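Local coordinates for protein DNA polymerase (Bacillus phage phi29, PDB 2PY5) that replicates the phage genome from a protein primer with high processivity and fidelity, displacing the non-template strand as it goes and proofreading with its own 3'-5' exonuclease, at residues Glu296-Ile304 with Gly312-Gly320; Val210-Leu218 with Leu263-Phe271. The protein carries 2 engineered substitutions. All coordinates share one frame; numbering follows the deposited sequence.

Overall arrangement
Both contacts lie toward the outside of the polymerase and share a backing, since each touches helix 427-447 and belongs to or borders the antiparallel sheet containing strands 283-294 and 340-356. Their centres are about 30 Å apart, their nearest atoms about 18 Å. Contact 1 is a surface contact within one loop, between strands 283-294 and 324-329; an amide-ring stack, a backbone bond and a proline hold its two limbs together, and one limb reaches bound DNA. Contact 2 is partly buried and joins more distant parts of the chain, the region between exonuclease and polymerization domains and the strands 263-265 and 267-272, through aliphatic packing, one backbone bond and water bridges to a glutamate.

Contact 1: residues Glu296-Ile304 with Gly312-Gly320; sequences EGYIPTIQI and GNEYLKSSG. With EDO (1,2-ethanediol), chain J; nucleotides of chain B.
Gln303 and Tyr315 stack where the two limbs of the loop between strands 283-294 and 324-329 run side by side, at the base of what is probably the TPR1 loop of protein-primed family B polymerases. Gln303 CB sits over a face of the Tyr315 ring, 4.0 Å from its centroid, a CH-pi contact, and the amide further out is also stacked on the ring, the two planes 24° apart. With CG anti to the backbone N (chi1 -171°), the extended chain of Gln303 runs slantwise over the outer half of the phenol, from its CE2 side to its CE1 side. From there NE2 points to Asn313 O, but this modelled bond is implausibly short and its exact geometry doubtful, Asn313 being poorly ordered and preceded by a cis peptide.

The Tyr315 ring edge abuts the other limb's backbone, CD2 lying 3.5 Å from Thr301 C. At the root of the side chain, Pro300 CG packs crosswise on Tyr315 CB at 3.7 Å. Pro300 O, close by, is buried with no partner in the model. One backbone bond ties the limbs: Leu316 N donates to Ile302 O at 2.9 Å, meeting the carbonyl almost end-on. Farther along the limbs, the methyls Ile304 CD1 and Leu316 CD1 touch at 3.7 Å. A water accepts from Ile304 N while donating to Glu314 O.

In the second shell, Tyr340 OH is hydrogen-bonded to Leu316 O and to the N atoms of Thr301 and Ile302, so one hydroxyl bridges both limbs. The ring of Phe230 meets that of Tyr315, which lies about 5 Å, side chain to side chain, from Arg438, probably involved in template-primer binding. Beyond the stack, though poor order limits how much its amide placement can carry, Asn313 ND2 as modelled donates to N7 of DG2 of chain B at 2.8 Å.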
loop_
_atom_site.group_PDB
_atom_site.type_symbol
_atom_site.label_atom_id
_atom_site.label_comp_id
_atom_site.label_asym_id
_atom_site.label_seq_id
_atom_site.Cartn_x
_atom_site.Cartn_y
_atom_site.Cartn_z
ATOM N N GLU F 296 -14.240 -1.066 31.640
ATOM C CA GLU F 296 -14.973 -2.290 31.334
ATOM C C GLU F 296 -16.069 -1.938 30.315
ATOM O O GLU F 296 -16.677 -0.860 30.370
ATOM C CB GLU F 296 -15.550 -2.950 32.600
ATOM C CG GLU F 296 -14.488 -3.419 33.661
ATOM C CD GLU F 296 -13.603 -4.602 33.205
ATOM O OE1 GLU F 296 -14.153 -5.678 32.891
ATOM O OE2 GLU F 296 -12.346 -4.452 33.177
ATOM N N GLY F 297 -16.248 -2.801 29.327
ATOM C CA GLY F 297 -17.257 -2.585 28.301
ATOM C C GLY F 297 -16.812 -1.787 27.089
ATOM O O GLY F 297 -17.619 -1.505 26.207
ATOM N N TYR F 298 -15.531 -1.421 27.049
ATOM C CA TYR F 298 -15.002 -0.587 25.981
ATOM C C TYR F 298 -13.874 -1.291 25.204
ATOM O O TYR F 298 -13.079 -2.077 25.762
ATOM C CB TYR F 298 -14.493 0.729 26.553
ATOM C CG TYR F 298 -15.549 1.816 26.707
ATOM C CD1 TYR F 298 -16.173 2.055 27.932
ATOM C CD2 TYR F 298 -15.903 2.607 25.634
ATOM C CE1 TYR F 298 -17.140 3.085 28.054
ATOM C CE2 TYR F 298 -16.860 3.627 25.749
ATOM C CZ TYR F 298 -17.456 3.866 26.959
ATOM O OH TYR F 298 -18.398 4.886 27.056
ATOM N N ILE F 299 -13.859 -1.016 23.913
ATOM C CA ILE F 299 -12.811 -1.476 23.003
ATOM C C ILE F 299 -11.554 -0.646 23.231
ATOM O O ILE F 299 -11.620 0.583 23.327
ATOM C CB ILE F 299 -13.273 -1.297 21.529
ATOM C CG1 ILE F 299 -14.483 -2.171 21.227
ATOM C CG2 ILE F 299 -12.126 -1.580 20.534
ATOM C CD1 ILE F 299 -15.105 -1.866 19.839
ATOM N N PRO F 300 -10.377 -1.296 23.285
ATOM C CA PRO F 300 -9.154 -0.525 23.400
ATOM C C PRO F 300 -8.781 0.205 22.120
ATOM O O PRO F 300 -9.018 -0.300 21.017
ATOM C CB PRO F 300 -8.104 -1.597 23.725
ATOM C CG PRO F 300 -8.601 -2.784 22.993
ATOM C CD PRO F 300 -10.097 -2.744 23.194
ATOM N N THR F 301 -8.213 1.391 22.284
ATOM C CA THR F 301 -7.871 2.266 21.182
ATOM C C THR F 301 -6.415 2.763 21.201
ATOM O O THR F 301 -5.990 3.406 20.257
ATOM C CB THR F 301 -8.833 3.478 21.136
ATOM O OG1 THR F 301 -8.573 4.366 22.237
ATOM C CG2 THR F 301 -10.307 3.019 21.194
ATOM N N ILE F 302 -5.653 2.435 22.246
ATOM C CA ILE F 302 -4.261 2.889 22.346
ATOM C C ILE F 302 -3.323 1.772 21.917
ATOM O O ILE F 302 -3.347 0.671 22.468
ATOM C CB ILE F 302 -3.891 3.297 23.773
ATOM C CG1 ILE F 302 -4.763 4.453 24.253
ATOM C CG2 ILE F 302 -2.392 3.684 23.848
ATOM C CD1 ILE F 302 -4.590 4.755 25.770
ATOM N N GLN F 303 -2.494 2.093 20.932
ATOM C CA GLN F 303 -1.455 1.199 20.449
ATOM C C GLN F 303 -0.155 1.963 20.568
ATOM O O GLN F 303 -0.054 3.068 20.051
ATOM C CB GLN F 303 -1.726 0.846 18.988
ATOM C CG GLN F 303 -0.855 -0.246 18.419
ATOM C CD GLN F 303 -1.180 -0.518 16.965
ATOM O OE1 GLN F 303 -0.955 0.325 16.102
ATOM N NE2 GLN F 303 -1.715 -1.696 16.687
ATOM N N ILE F 304 0.819 1.386 21.267
ATOM C CA ILE F 304 2.138 2.009 21.450
ATOM C C ILE F 304 3.231 1.147 20.812
ATOM O O ILE F 304 3.452 0.004 21.220
ATOM C CB ILE F 304 2.470 2.212 22.945
ATOM C CG1 ILE F 304 1.418 3.092 23.620
ATOM C CG2 ILE F 304 3.840 2.853 23.099
ATOM C CD1 ILE F 304 1.567 3.153 25.118
ATOM N N GLY F 312 2.113 -2.147 17.492
ATOM C CA GLY F 312 1.977 -2.886 18.748
ATOM C C GLY F 312 2.463 -4.332 18.690
ATOM O O GLY F 312 3.522 -4.646 19.236
ATOM N N ASN F 313 1.721 -5.224 18.028
ATOM C CA ASN F 313 0.532 -4.887 17.224
ATOM C C ASN F 313 -0.748 -4.645 18.024
ATOM O O ASN F 313 -1.682 -4.021 17.521
ATOM C CB ASN F 313 0.252 -6.011 16.217
ATOM C CG ASN F 313 1.399 -6.235 15.251
ATOM O OD1 ASN F 313 1.849 -7.368 15.053
ATOM N ND2 ASN F 313 1.879 -5.155 14.642
ATOM N N GLU F 314 -0.799 -5.139 19.259
ATOM C CA GLU F 314 -2.062 -5.196 19.991
ATOM C C GLU F 314 -2.428 -3.881 20.689
ATOM O O GLU F 314 -1.563 -3.089 21.060
ATOM C CB GLU F 314 -2.048 -6.357 20.983
ATOM C CG GLU F 314 -1.798 -7.710 20.312
ATOM C CD GLU F 314 -2.261 -8.890 21.148
ATOM O OE1 GLU F 314 -3.406 -8.862 21.646
ATOM O OE2 GLU F 314 -1.482 -9.855 21.299
ATOM N N TYR F 315 -3.731 -3.664 20.837
ATOM C CA TYR F 315 -4.263 -2.501 21.538
ATOM C C TYR F 315 -4.304 -2.803 23.022
ATOM O O TYR F 315 -4.680 -3.890 23.430
ATOM C CB TYR F 315 -5.638 -2.117 20.968
ATOM C CG TYR F 315 -5.479 -1.479 19.623
ATOM C CD1 TYR F 315 -5.374 -2.257 18.462
ATOM C CD2 TYR F 315 -5.352 -0.110 19.505
ATOM C CE1 TYR F 315 -5.182 -1.659 17.229
ATOM C CE2 TYR F 315 -5.162 0.485 18.290
ATOM C CZ TYR F 315 -5.081 -0.296 17.153
ATOM O OH TYR F 315 -4.888 0.339 15.964
ATOM N N LEU F 316 -3.906 -1.818 23.823
ATOM C CA LEU F 316 -3.539 -2.069 25.202
ATOM C C LEU F 316 -4.706 -1.855 26.140
ATOM O O LEU F 316 -5.467 -0.882 25.998
ATOM C CB LEU F 316 -2.384 -1.150 25.613
ATOM C CG LEU F 316 -1.104 -1.292 24.782
ATOM C CD1 LEU F 316 -0.097 -0.191 25.107
ATOM C CD2 LEU F 316 -0.500 -2.659 24.983
ATOM N N LYS F 317 -4.818 -2.760 27.100
ATOM C CA LYS F 317 -5.748 -2.640 28.211
ATOM C C LYS F 317 -5.171 -1.722 29.284
ATOM O O LYS F 317 -5.910 -1.041 29.980
ATOM C CB LYS F 317 -6.019 -4.020 28.809
ATOM C CG LYS F 317 -7.189 -4.091 29.772
ATOM C CD LYS F 317 -7.360 -5.533 30.296
ATOM C CE LYS F 317 -8.816 -5.878 30.599
ATOM N NZ LYS F 317 -9.034 -7.345 30.830
ATOM N N SER F 318 -3.842 -1.722 29.411
ATOM C CA SER F 318 -3.156 -1.000 30.475
ATOM C C SER F 318 -1.804 -0.476 30.015
ATOM O O SER F 318 -1.134 -1.104 29.194
ATOM C CB SER F 318 -2.924 -1.948 31.645
ATOM O OG SER F 318 -2.317 -1.268 32.726
ATOM N N SER F 319 -1.383 0.649 30.592
ATOM C CA SER F 319 -0.040 1.159 30.395
ATOM C C SER F 319 0.996 0.350 31.190
ATOM O O SER F 319 2.188 0.426 30.921
ATOM C CB SER F 319 0.007 2.650 30.764
ATOM O OG SER F 319 -0.563 2.877 32.041
ATOM N N GLY F 320 0.546 -0.432 32.160
ATOM C CA GLY F 320 1.446 -1.334 32.873
ATOM C C GLY F 320 2.635 -0.633 33.512
ATOM O O GLY F 320 3.761 -1.143 33.492
HETATM C C1 EDO J . -12.432 -4.826 28.532
HETATM O O1 EDO J . -13.432 -3.839 28.236
HETATM C C2 EDO J . -12.096 -4.812 30.019
HETATM O O2 EDO J . -11.170 -3.763 30.345
ATOM P P DG B 2 5.569 -12.224 12.404
ATOM O OP1 DG B 2 5.314 -13.405 11.548
ATOM O OP2 DG B 2 6.753 -12.236 13.296
ATOM O "O5'" DG B 2 5.668 -10.905 11.495
ATOM C "C5'" DG B 2 6.155 -10.983 10.151
ATOM C "C4'" DG B 2 6.651 -9.635 9.660
ATOM O "O4'" DG B 2 5.567 -8.665 9.719
ATOM C "C3'" DG B 2 7.799 -9.039 10.465
ATOM O "O3'" DG B 2 8.786 -8.525 9.567
ATOM C "C2'" DG B 2 7.120 -7.957 11.303
ATOM C "C1'" DG B 2 5.997 -7.494 10.380
ATOM N N9 DG B 2 4.825 -6.885 11.016
ATOM C C8 DG B 2 4.369 -7.083 12.300
ATOM N N7 DG B 2 3.294 -6.409 12.584
ATOM C C5 DG B 2 3.009 -5.713 11.420
ATOM C C6 DG B 2 1.949 -4.809 11.141
ATOM O O6 DG B 2 1.033 -4.445 11.899
ATOM N N1 DG B 2 2.015 -4.316 9.834
ATOM C C2 DG B 2 2.989 -4.655 8.915
ATOM N N2 DG B 2 2.888 -4.071 7.714
ATOM N N3 DG B 2 3.990 -5.503 9.168
ATOM C C4 DG B 2 3.939 -5.995 10.439
HETATM O O HOH W 1 0.734 -1.672 21.405
#

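Contact 2: residues Val210-Leu218 with Leu263-Phe271; sequences VFPTLSLGL and LPYGEPIVF. With EDO (1,2-ethanediol), chain M.
Glu267 carries its CG anti to the backbone N (chi1 -171°) and then bends (chi2 66°), which swings the carboxylate alongside Leu214, OE2 lying 3.9 Å from Leu214 CD2 as the two side chains slide past each other in opposite directions. Two waters tie the carboxylate to the facing loop: one donates to both OE1 and Thr213 O, the other donates to OE2 and accepts from Ser215 N. The methyl Leu214 CD2 also presses on the Pro268 ring at CD, a tight 3.5 Å. The contact sets the link between helices 204-210 and 216-223, in the region involved in DNA binding and in coordinating synthesis with degradation, against a corner of the sheet. The chain turns this corner at Gly266, whose phi is positive, between two strands that both pair with strand 340-356. There Gly266 N donates to Val210 O at 2.7 Å, while Pro212 CG presses on Gly266 C at 3.5 Å. Phe211 turns its ring to Phe207 and Phe393, both edge-to-face. Toward the far end Leu218 CD2 reaches Val270 CG2 at 3.9 Å; the helix of Leu218 is N-capped by Ser215, whose OG accepts from Leu218 N at 3.1 Å.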
loop_
_atom_site.group_PDB
_atom_site.type_symbol
_atom_site.label_atom_id
_atom_site.label_comp_id
_atom_site.label_asym_id
_atom_site.label_seq_id
_atom_site.Cartn_x
_atom_site.Cartn_y
_atom_site.Cartn_z
ATOM N N VAL F 210 -3.480 27.421 1.531
ATOM C CA VAL F 210 -4.129 26.618 2.572
ATOM C C VAL F 210 -3.252 25.499 3.136
ATOM O O VAL F 210 -3.497 25.037 4.254
ATOM C CB VAL F 210 -5.509 26.059 2.145
ATOM C CG1 VAL F 210 -6.396 27.201 1.596
ATOM C CG2 VAL F 210 -5.388 24.934 1.178
ATOM N N PHE F 211 -2.240 25.057 2.380
ATOM C CA PHE F 211 -1.309 24.022 2.877
ATOM C C PHE F 211 0.121 24.566 2.871
ATOM O O PHE F 211 0.952 24.153 2.042
ATOM C CB PHE F 211 -1.425 22.749 2.045
ATOM C CG PHE F 211 -2.809 22.190 1.986
ATOM C CD1 PHE F 211 -3.441 21.973 0.768
ATOM C CD2 PHE F 211 -3.508 21.893 3.161
ATOM C CE1 PHE F 211 -4.726 21.451 0.723
ATOM C CE2 PHE F 211 -4.781 21.365 3.127
ATOM C CZ PHE F 211 -5.400 21.134 1.915
ATOM N N PRO F 212 0.413 25.489 3.796
ATOM C CA PRO F 212 1.719 26.095 3.880
ATOM C C PRO F 212 2.758 25.072 4.321
ATOM O O PRO F 212 2.426 24.058 4.974
ATOM C CB PRO F 212 1.535 27.176 4.940
ATOM C CG PRO F 212 0.464 26.664 5.800
ATOM C CD PRO F 212 -0.472 25.989 4.860
ATOM N N THR F 213 4.002 25.329 3.953
ATOM C CA THR F 213 5.094 24.430 4.286
ATOM C C THR F 213 5.451 24.617 5.737
ATOM O O THR F 213 5.792 25.728 6.158
ATOM C CB THR F 213 6.329 24.743 3.438
ATOM O OG1 THR F 213 5.970 24.725 2.058
ATOM C CG2 THR F 213 7.426 23.715 3.699
ATOM N N LEU F 214 5.343 23.547 6.525
ATOM C CA LEU F 214 5.725 23.604 7.918
ATOM C C LEU F 214 7.228 23.383 8.065
ATOM O O LEU F 214 7.876 22.711 7.246
ATOM C CB LEU F 214 4.969 22.565 8.748
ATOM C CG LEU F 214 3.422 22.658 8.793
ATOM C CD1 LEU F 214 2.965 21.863 10.027
ATOM C CD2 LEU F 214 2.886 24.069 8.800
ATOM N N SER F 215 7.787 23.961 9.118
ATOM C CA SER F 215 9.172 23.711 9.434
ATOM C C SER F 215 9.368 22.218 9.705
ATOM O O SER F 215 8.427 21.488 10.051
ATOM C CB SER F 215 9.595 24.509 10.654
ATOM O OG SER F 215 9.014 23.967 11.822
ATOM N N LEU F 216 10.597 21.755 9.560
ATOM C CA LEU F 216 10.887 20.368 9.836
ATOM C C LEU F 216 10.572 19.997 11.296
ATOM O O LEU F 216 10.083 18.899 11.557
ATOM C CB LEU F 216 12.338 20.041 9.495
ATOM C CG LEU F 216 12.652 20.142 7.992
ATOM C CD1 LEU F 216 14.164 19.981 7.738
ATOM C CD2 LEU F 216 11.858 19.130 7.175
ATOM N N GLY F 217 10.840 20.909 12.227
ATOM C CA GLY F 217 10.561 20.633 13.650
ATOM C C GLY F 217 9.072 20.491 13.926
ATOM O O GLY F 217 8.642 19.605 14.680
ATOM N N LEU F 218 8.275 21.359 13.316
ATOM C CA LEU F 218 6.834 21.276 13.508
ATOM C C LEU F 218 6.284 20.051 12.823
ATOM O O LEU F 218 5.396 19.385 13.361
ATOM C CB LEU F 218 6.118 22.530 13.004
ATOM C CG LEU F 218 6.295 23.781 13.874
ATOM C CD1 LEU F 218 5.427 24.900 13.316
ATOM C CD2 LEU F 218 5.961 23.513 15.352
ATOM N N LEU F 263 -11.514 19.164 8.698
ATOM C CA LEU F 263 -10.103 18.852 8.461
ATOM C C LEU F 263 -9.224 20.096 8.549
ATOM O O LEU F 263 -9.681 21.215 8.265
ATOM C CB LEU F 263 -9.919 18.148 7.121
ATOM C CG LEU F 263 -10.602 16.788 6.949
ATOM C CD1 LEU F 263 -10.593 16.309 5.502
ATOM C CD2 LEU F 263 -9.910 15.782 7.885
ATOM N N PRO F 264 -7.963 19.922 8.948
ATOM C CA PRO F 264 -7.096 21.062 9.231
ATOM C C PRO F 264 -6.489 21.706 7.997
ATOM O O PRO F 264 -6.215 21.033 6.991
ATOM C CB PRO F 264 -5.979 20.411 10.066
ATOM C CG PRO F 264 -5.854 19.083 9.458
ATOM C CD PRO F 264 -7.259 18.646 9.215
ATOM N N TYR F 265 -6.216 23.010 8.098
ATOM C CA TYR F 265 -5.430 23.707 7.090
ATOM C C TYR F 265 -4.686 24.884 7.734
ATOM O O TYR F 265 -4.928 25.249 8.915
ATOM C CB TYR F 265 -6.322 24.184 5.926
ATOM C CG TYR F 265 -7.185 25.372 6.260
ATOM C CD1 TYR F 265 -6.755 26.668 5.975
ATOM C CD2 TYR F 265 -8.418 25.213 6.871
ATOM C CE1 TYR F 265 -7.532 27.766 6.295
ATOM C CE2 TYR F 265 -9.217 26.338 7.197
ATOM C CZ TYR F 265 -8.742 27.591 6.924
ATOM O OH TYR F 265 -9.532 28.711 7.228
ATOM N N GLY F 266 -3.797 25.483 6.946
ATOM C CA GLY F 266 -3.086 26.674 7.360
ATOM C C GLY F 266 -1.946 26.495 8.328
ATOM O O GLY F 266 -1.559 25.365 8.666
ATOM N N GLU F 267 -1.400 27.623 8.781
ATOM C CA GLU F 267 -0.267 27.610 9.693
ATOM C C GLU F 267 -0.786 27.280 11.076
ATOM O O GLU F 267 -1.704 27.943 11.561
ATOM C CB GLU F 267 0.439 28.965 9.748
ATOM C CG GLU F 267 1.762 28.935 10.531
ATOM C CD GLU F 267 2.866 28.078 9.858
ATOM O OE1 GLU F 267 2.938 28.087 8.614
ATOM O OE2 GLU F 267 3.665 27.405 10.584
ATOM N N PRO F 268 -0.210 26.274 11.721
ATOM C CA PRO F 268 -0.649 26.002 13.080
ATOM C C PRO F 268 -0.176 27.047 14.083
ATOM O O PRO F 268 0.762 27.804 13.807
ATOM C CB PRO F 268 0.012 24.658 13.404
ATOM C CG PRO F 268 1.195 24.621 12.561
ATOM C CD PRO F 268 0.803 25.302 11.272
ATOM N N ILE F 269 -0.827 27.065 15.242
ATOM C CA ILE F 269 -0.357 27.820 16.387
ATOM C C ILE F 269 0.072 26.837 17.483
ATOM O O ILE F 269 -0.668 25.911 17.829
ATOM C CB ILE F 269 -1.431 28.786 16.907
ATOM C CG1 ILE F 269 -1.713 29.860 15.858
ATOM C CG2 ILE F 269 -1.002 29.426 18.223
ATOM C CD1 ILE F 269 -2.818 30.819 16.251
ATOM N N VAL F 270 1.284 27.029 17.982
ATOM C CA VAL F 270 1.809 26.198 19.068
ATOM C C VAL F 270 1.285 26.727 20.402
ATOM O O VAL F 270 1.190 27.957 20.613
ATOM C CB VAL F 270 3.349 26.257 19.109
ATOM C CG1 VAL F 270 3.905 25.519 20.327
ATOM C CG2 VAL F 270 3.935 25.718 17.831
ATOM N N PHE F 271 0.987 25.804 21.327
ATOM C CA PHE F 271 0.607 26.173 22.694
ATOM C C PHE F 271 1.320 25.278 23.696
ATOM O O PHE F 271 1.695 24.165 23.361
ATOM C CB PHE F 271 -0.918 26.093 22.900
ATOM C CG PHE F 271 -1.512 24.742 22.632
ATOM C CD1 PHE F 271 -1.564 23.757 23.626
ATOM C CD2 PHE F 271 -2.032 24.441 21.382
ATOM C CE1 PHE F 271 -2.109 22.513 23.362
ATOM C CE2 PHE F 271 -2.592 23.203 21.126
ATOM C CZ PHE F 271 -2.618 22.238 22.096
HETATM C C1 EDO M . 3.636 27.066 -0.089
HETATM O O1 EDO M . 2.735 27.889 0.666
HETATM C C2 EDO M . 3.539 25.606 0.353
HETATM O O2 EDO M . 2.381 24.940 -0.156
HETATM O O HOH W 2 4.961 28.187 6.907
HETATM O O HOH W 3 6.321 26.377 10.179
#